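Local coordinates for glycosyl hydrolase family 10 (Prevotella bryantii, PDB 4MGQ), which probably hydrolyses internal beta-1,4-xylosidic linkages of xylan as a whole enzyme, this piece being a calcium-binding carbohydrate-binding module, at residues T64-P67 / A71-Y74; Y74-S79 / E94-L99; D112-D117 / K152-P157; K16-I21 / K52-T57. All coordinates share one frame; numbering follows the deposited sequence.

Interaction 1: T64-P67 / A71-Y74; sequences TVWP and ATQY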
# COMPACT_ATOMS: atom_id res chain seq x y z
N THR A 64 2.06 3.95 9.21
CA THR A 64 2.83 2.86 9.81
C THR A 64 2.60 1.54 9.08
O THR A 64 1.46 1.16 8.81
CB THR A 64 2.44 2.71 11.30
OG1 THR A 64 2.75 3.93 11.97
CG2 THR A 64 3.22 1.58 11.95
N VAL A 65 3.70 0.86 8.76
CA VAL A 65 3.64 -0.46 8.13
C VAL A 65 4.47 -1.45 8.93
O VAL A 65 5.67 -1.26 9.11
CB VAL A 65 4.16 -0.45 6.67
CG1 VAL A 65 4.03 -1.83 6.06
CG2 VAL A 65 3.40 0.58 5.82
N TRP A 66 3.84 -2.51 9.44
CA TRP A 66 4.56 -3.57 10.15
C TRP A 66 4.55 -4.85 9.33
O TRP A 66 3.48 -5.43 9.12
CB TRP A 66 3.94 -3.87 11.52
CG TRP A 66 3.92 -2.73 12.50
CD1 TRP A 66 4.81 -1.70 12.59
CD2 TRP A 66 2.96 -2.53 13.53
NE1 TRP A 66 4.45 -0.85 13.62
CE2 TRP A 66 3.31 -1.34 14.21
CE3 TRP A 66 1.82 -3.23 13.94
CZ2 TRP A 66 2.57 -0.85 15.29
CZ3 TRP A 66 1.09 -2.74 15.01
CH2 TRP A 66 1.46 -1.56 15.67
N PRO A 67 5.72 -5.30 8.88
CA PRO A 67 5.81 -6.63 8.26
C PRO A 67 5.51 -7.71 9.29
O PRO A 67 5.83 -7.54 10.46
CB PRO A 67 7.26 -6.71 7.79
CG PRO A 67 7.72 -5.27 7.68
CD PRO A 67 7.01 -4.59 8.84
N ALA A 71 6.51 -13.74 13.90
CA ALA A 71 6.62 -12.58 14.78
C ALA A 71 6.36 -11.31 13.98
O ALA A 71 6.45 -11.31 12.75
CB ALA A 71 7.99 -12.52 15.44
N THR A 72 6.02 -10.23 14.67
CA THR A 72 5.81 -8.94 14.02
C THR A 72 7.13 -8.19 13.98
O THR A 72 7.89 -8.21 14.95
CB THR A 72 4.75 -8.09 14.76
OG1 THR A 72 3.57 -8.86 15.00
CG2 THR A 72 4.40 -6.87 13.95
N GLN A 73 7.42 -7.53 12.86
CA GLN A 73 8.61 -6.69 12.80
C GLN A 73 8.22 -5.23 12.95
O GLN A 73 7.63 -4.63 12.04
CB GLN A 73 9.37 -6.91 11.49
CG GLN A 73 10.70 -6.16 11.45
CD GLN A 73 11.65 -6.68 10.38
OE1 GLN A 73 11.85 -7.89 10.24
NE2 GLN A 73 12.28 -5.76 9.65
N TYR A 74 8.51 -4.66 14.12
CA TYR A 74 8.16 -3.27 14.40
C TYR A 74 9.26 -2.31 13.97
O TYR A 74 9.01 -1.12 13.79
CB TYR A 74 7.86 -3.08 15.89
CG TYR A 74 6.69 -3.90 16.35
CD1 TYR A 74 5.40 -3.58 15.96
CD2 TYR A 74 6.88 -5.02 17.15
CE1 TYR A 74 4.32 -4.36 16.36
CE2 TYR A 74 5.83 -5.79 17.56
CZ TYR A 74 4.55 -5.46 17.17
OH TYR A 74 3.51 -6.25 17.58
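W66 and Y74 meet as an edge-to-face (T-shaped) aromatic pair. The ring planes stand at 81°, and the centroid of the five-membered ring of W66 is 4.8 Å from that of Y74. Y74 presents its CD1/CE1 edge to the indole: CD1 hangs over the middle of the face, 3.5 Å from W66 CE2, while CE1 reaches toward the six-membered half. Both first torsions are near -60° (W66 -61°, Y74 -62°), which puts each CG beside its own backbone N and brings the two rings together across the turn.

Apolar packing adds to the pair. The methyl T72 CG2 lies 3.9 Å from W66 CB and also sits over one face of the Y74 ring, offset toward its rim.

The polar part belongs to the backbone. Q73 N donates to P67 O at 2.9 Å with an N-H...O angle of 172°, an almost straight bond that draws the returning chain against the end of the strand. Close by, P67 CD packs 3.3 Å from Q73 O, a buried carbonyl oxygen with no polar partner in the model. The T72 hydroxyl turns elsewhere, to Q68.

This is the tight return of a loop onto the strand it has just left, at one end of strand 61-69 in the beta-sandwich fold of a carbohydrate-binding module.

Interaction 2: Y74-S79 / E94-L99; sequences YWPTPS and EAKSAL
P76 and K96 meet with their side chains at about a right angle, the puckered pyrrolidine ring set against the aliphatic run of the lysine. The closest atoms are P76 CD and K96 CE, 3.7 Å apart, and K96 CG also borders CD. Beside the lysine, the leading corner of the proline ring turns to the backbone: P76 CG lies 3.7 Å from E94 O, with E94 N a little farther from the same atom. The W75-P76 peptide is cis, and the ring heads for the 94-99 turn while the W75 side chain leaves in the other direction.

The bend of K96 accounts for the fit. Its chain bends at chi2, -63°, and then runs out extended, which carries CE along the proline and sends NZ back to its own segment. There NZ forms a salt bridge with E94 OE1 at 2.9 Å, although as a hydrogen bond it is weak. The far end of the other loop has its own internal tie, T77 OG1 to S79 OG at 2.8 Å, and S79 OG also receives the backbone N of V65.

Q73 links the two loops by polar bonds: its amide reaches P76 O and E94 O with NE2 and K96 N with OE1. The direct contact is thus van der Waals packing of a proline on a backbone carbonyl and lysine methylenes, with the charged lysine end turned to E94 of its own segment and the Q73 amide adding polar bonds to both loops.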
# COMPACT_ATOMS: atom_id res chain seq x y z
N TYR A 74 8.51 -4.66 14.12
CA TYR A 74 8.16 -3.27 14.40
C TYR A 74 9.26 -2.31 13.97
O TYR A 74 9.01 -1.12 13.79
CB TYR A 74 7.86 -3.08 15.89
CG TYR A 74 6.69 -3.90 16.35
CD1 TYR A 74 5.40 -3.58 15.96
CD2 TYR A 74 6.88 -5.02 17.15
CE1 TYR A 74 4.32 -4.36 16.36
CE2 TYR A 74 5.83 -5.79 17.56
CZ TYR A 74 4.55 -5.46 17.17
OH TYR A 74 3.51 -6.25 17.58
N TRP A 75 10.47 -2.84 13.81
CA TRP A 75 11.63 -2.07 13.37
C TRP A 75 12.69 -3.01 12.84
O TRP A 75 12.96 -4.05 13.45
CB TRP A 75 12.21 -1.23 14.53
CG TRP A 75 13.29 -0.29 14.09
CD1 TRP A 75 14.58 -0.61 13.78
CD2 TRP A 75 13.17 1.12 13.87
NE1 TRP A 75 15.27 0.52 13.39
CE2 TRP A 75 14.42 1.59 13.45
CE3 TRP A 75 12.12 2.02 14.01
CZ2 TRP A 75 14.65 2.93 13.15
CZ3 TRP A 75 12.34 3.36 13.72
CH2 TRP A 75 13.60 3.80 13.29
N PRO A 76 13.30 -2.67 11.68
CA PRO A 76 13.00 -1.56 10.78
C PRO A 76 11.82 -1.90 9.89
O PRO A 76 11.55 -3.08 9.66
CB PRO A 76 14.28 -1.43 9.95
CG PRO A 76 14.78 -2.84 9.85
CD PRO A 76 14.42 -3.50 11.18
N THR A 77 11.13 -0.89 9.39
CA THR A 77 9.95 -1.09 8.58
C THR A 77 9.96 -0.16 7.38
O THR A 77 10.75 0.79 7.34
CB THR A 77 8.67 -0.83 9.38
OG1 THR A 77 8.61 0.56 9.70
CG2 THR A 77 8.61 -1.66 10.66
N PRO A 78 9.06 -0.40 6.41
CA PRO A 78 8.90 0.57 5.32
C PRO A 78 7.86 1.64 5.64
O PRO A 78 7.22 2.15 4.73
CB PRO A 78 8.44 -0.30 4.16
CG PRO A 78 7.64 -1.41 4.82
CD PRO A 78 8.32 -1.66 6.16
N SER A 79 7.70 1.98 6.92
CA SER A 79 6.76 3.03 7.30
C SER A 79 7.13 4.32 6.58
O SER A 79 8.31 4.58 6.32
CB SER A 79 6.76 3.24 8.81
OG SER A 79 6.27 2.08 9.47
N GLU A 94 15.45 -4.08 6.06
CA GLU A 94 15.93 -5.46 6.07
C GLU A 94 14.99 -6.36 6.87
O GLU A 94 14.66 -6.06 8.01
CB GLU A 94 17.33 -5.54 6.67
CG GLU A 94 17.87 -6.95 6.76
CD GLU A 94 19.16 -7.05 7.57
OE1 GLU A 94 19.74 -6.00 7.92
OE2 GLU A 94 19.58 -8.18 7.88
N ALA A 95 14.54 -7.45 6.25
CA ALA A 95 13.76 -8.45 6.95
C ALA A 95 14.63 -9.10 8.01
O ALA A 95 15.78 -9.45 7.73
CB ALA A 95 13.21 -9.48 5.99
N LYS A 96 14.11 -9.26 9.22
CA LYS A 96 14.87 -9.89 10.29
C LYS A 96 14.38 -11.31 10.57
O LYS A 96 14.87 -11.98 11.48
CB LYS A 96 14.81 -9.06 11.57
CG LYS A 96 15.25 -7.61 11.41
CD LYS A 96 16.71 -7.49 11.00
CE LYS A 96 17.14 -6.03 11.01
NZ LYS A 96 18.53 -5.83 10.52
N SER A 97 13.40 -11.76 9.79
CA SER A 97 12.81 -13.09 9.91
C SER A 97 12.02 -13.34 8.64
O SER A 97 11.95 -12.47 7.77
CB SER A 97 11.91 -13.20 11.13
OG SER A 97 10.74 -12.41 10.99
N ALA A 98 11.43 -14.52 8.52
CA ALA A 98 10.55 -14.79 7.38
C ALA A 98 9.23 -14.05 7.56
O ALA A 98 8.53 -14.28 8.54
CB ALA A 98 10.32 -16.29 7.23
N LEU A 99 8.90 -13.18 6.62
CA LEU A 99 7.71 -12.34 6.74
C LEU A 99 6.78 -12.56 5.55
O LEU A 99 7.24 -12.58 4.41
CB LEU A 99 8.11 -10.86 6.83
CG LEU A 99 9.12 -10.52 7.92
CD1 LEU A 99 9.90 -9.26 7.57
CD2 LEU A 99 8.41 -10.36 9.27

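Interaction 3: D112-D117 / K152-P157; sequences DIWMDD and KTVADP. With CA (calcium ion), chain B.
D116 OD2 is gripped twice, by the calcium ion at 2.5 Å and by a hydrogen bond from R54 NH2 of strand 48-57; two residues back from D116 on strand 111-121, W114 packs against P157. D116 OD1 is also 2.5 Å from the calcium, making the carboxylate bidentate; the backbone oxygens of H17 and T133, E135 OE2 and two waters complete seven ligand atoms. Water 1 donates to D117 OD1 at 2.7 Å, a second-shell bond that ties the corner after the strand to the site. R54 also pairs with D156, and that shared positive charge would be expected to ease the closeness of the two acids, D116 OD2 and D156 OD2, 5.6 Å apart.

Between the segments themselves the touch is apolar. P157 lies over one face of the W114 indole, its CG 3.6 Å from the centroid of the five-membered ring and 11° off the normal, a CH-pi contact; CD follows toward the W114 CD1 side. The two side chains run past each other in opposite directions. V154 comes instead at the ring edge, where its CG2 is 4.1 Å from W114 CD1. With chi1 at -59°, W114 CG stands beside its own backbone N and the indole leans off the strand toward V154 and P157. Y20 stacks on the same indole.

Strand 17-24 separates strands 111-121 and 151-155 in the sheet, so W114 reaches across an intervening strand. The calcium at the D116 end of the strand is the kind of structural metal site often found in beta-sandwich carbohydrate-binding modules.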
# COMPACT_ATOMS: atom_id res chain seq x y z
N ASP A 112 -9.30 10.42 4.88
CA ASP A 112 -9.21 9.64 3.65
C ASP A 112 -7.77 9.31 3.31
O ASP A 112 -6.86 10.09 3.58
CB ASP A 112 -9.83 10.41 2.48
CG ASP A 112 -11.34 10.50 2.56
OD1 ASP A 112 -11.98 9.52 2.96
OD2 ASP A 112 -11.89 11.56 2.23
N ILE A 113 -7.55 8.15 2.69
CA ILE A 113 -6.23 7.83 2.16
C ILE A 113 -6.40 7.23 0.76
O ILE A 113 -7.34 6.47 0.52
CB ILE A 113 -5.45 6.86 3.09
CG1 ILE A 113 -4.06 6.55 2.52
CG2 ILE A 113 -6.26 5.59 3.36
CD1 ILE A 113 -3.11 5.87 3.51
N TRP A 114 -5.52 7.64 -0.14
CA TRP A 114 -5.43 7.08 -1.49
C TRP A 114 -4.01 6.56 -1.71
O TRP A 114 -3.04 7.19 -1.28
CB TRP A 114 -5.74 8.13 -2.57
CG TRP A 114 -7.10 8.79 -2.52
CD1 TRP A 114 -8.19 8.46 -3.27
CD2 TRP A 114 -7.48 9.91 -1.71
NE1 TRP A 114 -9.24 9.32 -2.98
CE2 TRP A 114 -8.83 10.21 -2.02
CE3 TRP A 114 -6.82 10.70 -0.76
CZ2 TRP A 114 -9.53 11.25 -1.41
CZ3 TRP A 114 -7.52 11.73 -0.15
CH2 TRP A 114 -8.86 12.00 -0.48
N MET A 115 -3.88 5.42 -2.38
CA MET A 115 -2.56 4.87 -2.70
C MET A 115 -2.56 4.31 -4.11
O MET A 115 -3.59 3.87 -4.60
CB MET A 115 -2.15 3.78 -1.70
CG MET A 115 -1.73 4.33 -0.35
SD MET A 115 -1.09 3.06 0.77
CE MET A 115 -2.62 2.26 1.19
N ASP A 116 -1.39 4.33 -4.75
CA ASP A 116 -1.28 3.81 -6.11
C ASP A 116 0.17 3.41 -6.39
O ASP A 116 1.09 3.80 -5.66
CB ASP A 116 -1.76 4.85 -7.13
CG ASP A 116 -2.11 4.24 -8.49
OD1 ASP A 116 -2.28 3.00 -8.60
OD2 ASP A 116 -2.25 5.03 -9.46
N ASP A 117 0.35 2.62 -7.45
CA ASP A 117 1.67 2.26 -7.93
C ASP A 117 2.51 1.61 -6.83
O ASP A 117 3.69 1.91 -6.65
CB ASP A 117 2.35 3.49 -8.51
CG ASP A 117 1.53 4.12 -9.63
OD1 ASP A 117 1.13 3.36 -10.54
OD2 ASP A 117 1.25 5.34 -9.59
N LYS A 152 -11.86 0.26 -1.62
CA LYS A 152 -12.40 0.59 -2.94
C LYS A 152 -11.28 0.92 -3.91
O LYS A 152 -10.16 1.18 -3.49
CB LYS A 152 -13.35 1.79 -2.86
CG LYS A 152 -14.57 1.59 -1.96
CD LYS A 152 -15.50 2.80 -2.03
CE LYS A 152 -16.01 3.03 -3.45
NZ LYS A 152 -16.82 1.87 -3.97
N THR A 153 -11.59 0.92 -5.20
CA THR A 153 -10.74 1.59 -6.17
C THR A 153 -11.56 2.71 -6.79
O THR A 153 -12.76 2.53 -7.05
CB THR A 153 -10.18 0.66 -7.27
OG1 THR A 153 -11.26 0.03 -7.98
CG2 THR A 153 -9.26 -0.41 -6.68
N VAL A 154 -10.94 3.86 -7.00
CA VAL A 154 -11.65 5.02 -7.51
C VAL A 154 -10.77 5.77 -8.49
O VAL A 154 -9.56 5.57 -8.53
CB VAL A 154 -12.05 6.01 -6.40
CG1 VAL A 154 -12.92 5.33 -5.35
CG2 VAL A 154 -10.82 6.63 -5.76
N ALA A 155 -11.40 6.64 -9.27
CA ALA A 155 -10.65 7.55 -10.13
C ALA A 155 -9.76 8.42 -9.27
O ALA A 155 -10.19 8.89 -8.21
CB ALA A 155 -11.59 8.40 -10.96
N ASP A 156 -8.53 8.63 -9.71
CA ASP A 156 -7.58 9.52 -9.04
C ASP A 156 -8.26 10.87 -8.75
O ASP A 156 -8.74 11.53 -9.66
CB ASP A 156 -6.33 9.69 -9.92
CG ASP A 156 -5.23 10.54 -9.28
OD1 ASP A 156 -5.51 11.42 -8.44
OD2 ASP A 156 -4.05 10.34 -9.65
N PRO A 157 -8.30 11.27 -7.47
CA PRO A 157 -9.06 12.47 -7.09
C PRO A 157 -8.49 13.77 -7.64
O PRO A 157 -9.25 14.74 -7.79
CB PRO A 157 -8.96 12.46 -5.55
CG PRO A 157 -7.74 11.66 -5.25
CD PRO A 157 -7.74 10.58 -6.29
CA CA B . -3.32 3.19 -10.83
O HOH W 1 -1.19 2.52 -11.74
O HOH W 2 -2.82 5.01 -12.37

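Interaction 4: K16-I21 / K52-T57; sequences KHVLYI and KLRVKT. With CA (calcium ion), chain B.
R54 is where the 52-57 segment of strand 48-57 reaches K16 and V18. Just before it, L53 points to the other side of the strand, against F80 and V89. R54 then sends a long arm across to the 16-21 segment: chi1 of 59° wedges CG between the backbone N and the carbonyl carbon, and the chain runs extended from CG to NE, delivering the guanidinium beside the metal site. There NH2 lies 3.6 Å from V18 CG1 and 3.9 Å from K16 CD, each neighbour meeting the arginine at about a right angle. These are methyl and methylene contacts, and the polar work of the guanidinium is done with D116, D117 and D156. K16 touches with its methylenes; its NZ stays 6.1 Å from R54 NH2.

Beyond R54 the segment turns to other company. V55 faces inward to F80 and S82, K56 carries its ammonium to D158 and T84 O, and T57 OG1 bonds with A59 O and S82 OG. H17, between the two residues that touch R54, supplies its backbone O to the calcium at 2.3 Å.

The two strands are not sheet neighbours. Strand 111-121 runs between them, paired with 17-24 through M115 and L19 and with 48-57 through D116 and R54, and V18 and R54 meet over its D116.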
# COMPACT_ATOMS: atom_id res chain seq x y z
N LYS A 16 -6.86 7.70 -14.25
CA LYS A 16 -6.05 6.79 -13.46
C LYS A 16 -6.91 6.27 -12.32
O LYS A 16 -7.80 6.98 -11.86
CB LYS A 16 -4.82 7.49 -12.90
CG LYS A 16 -3.86 8.07 -13.93
CD LYS A 16 -2.79 8.89 -13.21
CE LYS A 16 -1.57 9.12 -14.10
NZ LYS A 16 -1.72 10.26 -15.06
N HIS A 17 -6.66 5.05 -11.87
CA HIS A 17 -7.42 4.51 -10.74
C HIS A 17 -6.49 4.18 -9.59
O HIS A 17 -5.33 3.80 -9.79
CB HIS A 17 -8.23 3.29 -11.17
CG HIS A 17 -9.20 3.60 -12.27
ND1 HIS A 17 -8.86 3.52 -13.60
CD2 HIS A 17 -10.47 4.07 -12.23
CE1 HIS A 17 -9.89 3.90 -14.34
NE2 HIS A 17 -10.88 4.24 -13.53
N VAL A 18 -7.00 4.36 -8.37
CA VAL A 18 -6.17 4.23 -7.18
C VAL A 18 -6.95 3.48 -6.10
O VAL A 18 -8.17 3.38 -6.16
CB VAL A 18 -5.74 5.62 -6.64
CG1 VAL A 18 -5.10 6.47 -7.75
CG2 VAL A 18 -6.93 6.36 -6.05
N LEU A 19 -6.22 2.93 -5.14
CA LEU A 19 -6.83 2.36 -3.94
C LEU A 19 -7.32 3.52 -3.07
O LEU A 19 -6.60 4.51 -2.87
CB LEU A 19 -5.82 1.49 -3.18
CG LEU A 19 -6.29 0.83 -1.86
CD1 LEU A 19 -5.45 -0.40 -1.58
CD2 LEU A 19 -6.19 1.78 -0.67
N TYR A 20 -8.53 3.39 -2.54
CA TYR A 20 -9.12 4.44 -1.72
C TYR A 20 -9.77 3.85 -0.48
O TYR A 20 -10.58 2.94 -0.57
CB TYR A 20 -10.17 5.20 -2.52
CG TYR A 20 -11.04 6.11 -1.69
CD1 TYR A 20 -10.50 7.19 -1.00
CD2 TYR A 20 -12.42 5.92 -1.63
CE1 TYR A 20 -11.30 8.04 -0.26
CE2 TYR A 20 -13.23 6.77 -0.88
CZ TYR A 20 -12.65 7.83 -0.20
OH TYR A 20 -13.43 8.69 0.54
N ILE A 21 -9.41 4.40 0.68
CA ILE A 21 -10.08 4.03 1.92
C ILE A 21 -10.63 5.27 2.59
O ILE A 21 -9.86 6.16 2.99
CB ILE A 21 -9.16 3.31 2.89
CG1 ILE A 21 -8.73 1.95 2.32
CG2 ILE A 21 -9.85 3.12 4.25
CD1 ILE A 21 -7.70 1.25 3.15
N LYS A 52 7.75 0.84 -2.62
CA LYS A 52 7.51 2.06 -3.39
C LYS A 52 6.02 2.24 -3.59
O LYS A 52 5.30 1.27 -3.80
CB LYS A 52 8.19 2.00 -4.76
CG LYS A 52 9.69 1.91 -4.72
CD LYS A 52 10.22 1.98 -6.15
CE LYS A 52 11.72 1.82 -6.20
NZ LYS A 52 12.20 1.85 -7.62
N LEU A 53 5.57 3.49 -3.59
CA LEU A 53 4.18 3.79 -3.91
C LEU A 53 4.01 5.30 -4.05
O LEU A 53 4.95 6.05 -3.78
CB LEU A 53 3.25 3.23 -2.83
CG LEU A 53 3.34 3.82 -1.41
CD1 LEU A 53 1.95 4.27 -0.96
CD2 LEU A 53 3.96 2.85 -0.42
N ARG A 54 2.84 5.74 -4.49
CA ARG A 54 2.47 7.13 -4.27
C ARG A 54 1.28 7.15 -3.33
O ARG A 54 0.46 6.23 -3.33
CB ARG A 54 2.17 7.89 -5.58
CG ARG A 54 1.06 7.32 -6.44
CD ARG A 54 0.83 8.22 -7.68
NE ARG A 54 -0.30 7.71 -8.44
CZ ARG A 54 -1.33 8.45 -8.86
NH1 ARG A 54 -1.34 9.76 -8.65
NH2 ARG A 54 -2.32 7.88 -9.52
N VAL A 55 1.19 8.20 -2.52
CA VAL A 55 0.17 8.26 -1.49
C VAL A 55 -0.35 9.69 -1.36
O VAL A 55 0.38 10.65 -1.64
CB VAL A 55 0.72 7.77 -0.13
CG1 VAL A 55 1.84 8.69 0.37
CG2 VAL A 55 -0.40 7.64 0.89
N LYS A 56 -1.60 9.81 -0.95
CA LYS A 56 -2.25 11.09 -0.70
C LYS A 56 -3.19 10.88 0.49
O LYS A 56 -3.85 9.85 0.58
CB LYS A 56 -3.00 11.57 -1.96
CG LYS A 56 -3.89 12.80 -1.80
CD LYS A 56 -4.77 12.96 -3.05
CE LYS A 56 -5.86 14.01 -2.85
NZ LYS A 56 -5.27 15.39 -2.80
N THR A 57 -3.22 11.82 1.42
CA THR A 57 -4.16 11.72 2.54
C THR A 57 -4.86 13.06 2.73
O THR A 57 -4.39 14.06 2.21
CB THR A 57 -3.46 11.33 3.86
OG1 THR A 57 -2.25 12.08 4.01
CG2 THR A 57 -3.14 9.82 3.89
CA CA B . -3.32 3.19 -10.83
O HOH W 1 -1.19 2.52 -11.74
O HOH W 2 -2.82 5.01 -12.37

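From the N terminus, interaction 4 first closes the 30 residues between 21 and 52 across one sheet. Strand 61-69 follows in the other sheet, and interaction 1 closes the short loop behind it; interaction 2 starts on the same Y74 and closes the longer excursion to 94-99. Interaction 3 finally closes the 34 between 117 and 152, reaching C-terminal strand 151-155. They run in series along the chain, with none nested or crossed. In space they form two groups: interactions 1 and 2 touch, their centres about 6 Å apart, while interactions 3 and 4 share the calcium and a sheet, with centres about 4 Å apart. The groups lie more than 20 Å from each other, centre to centre.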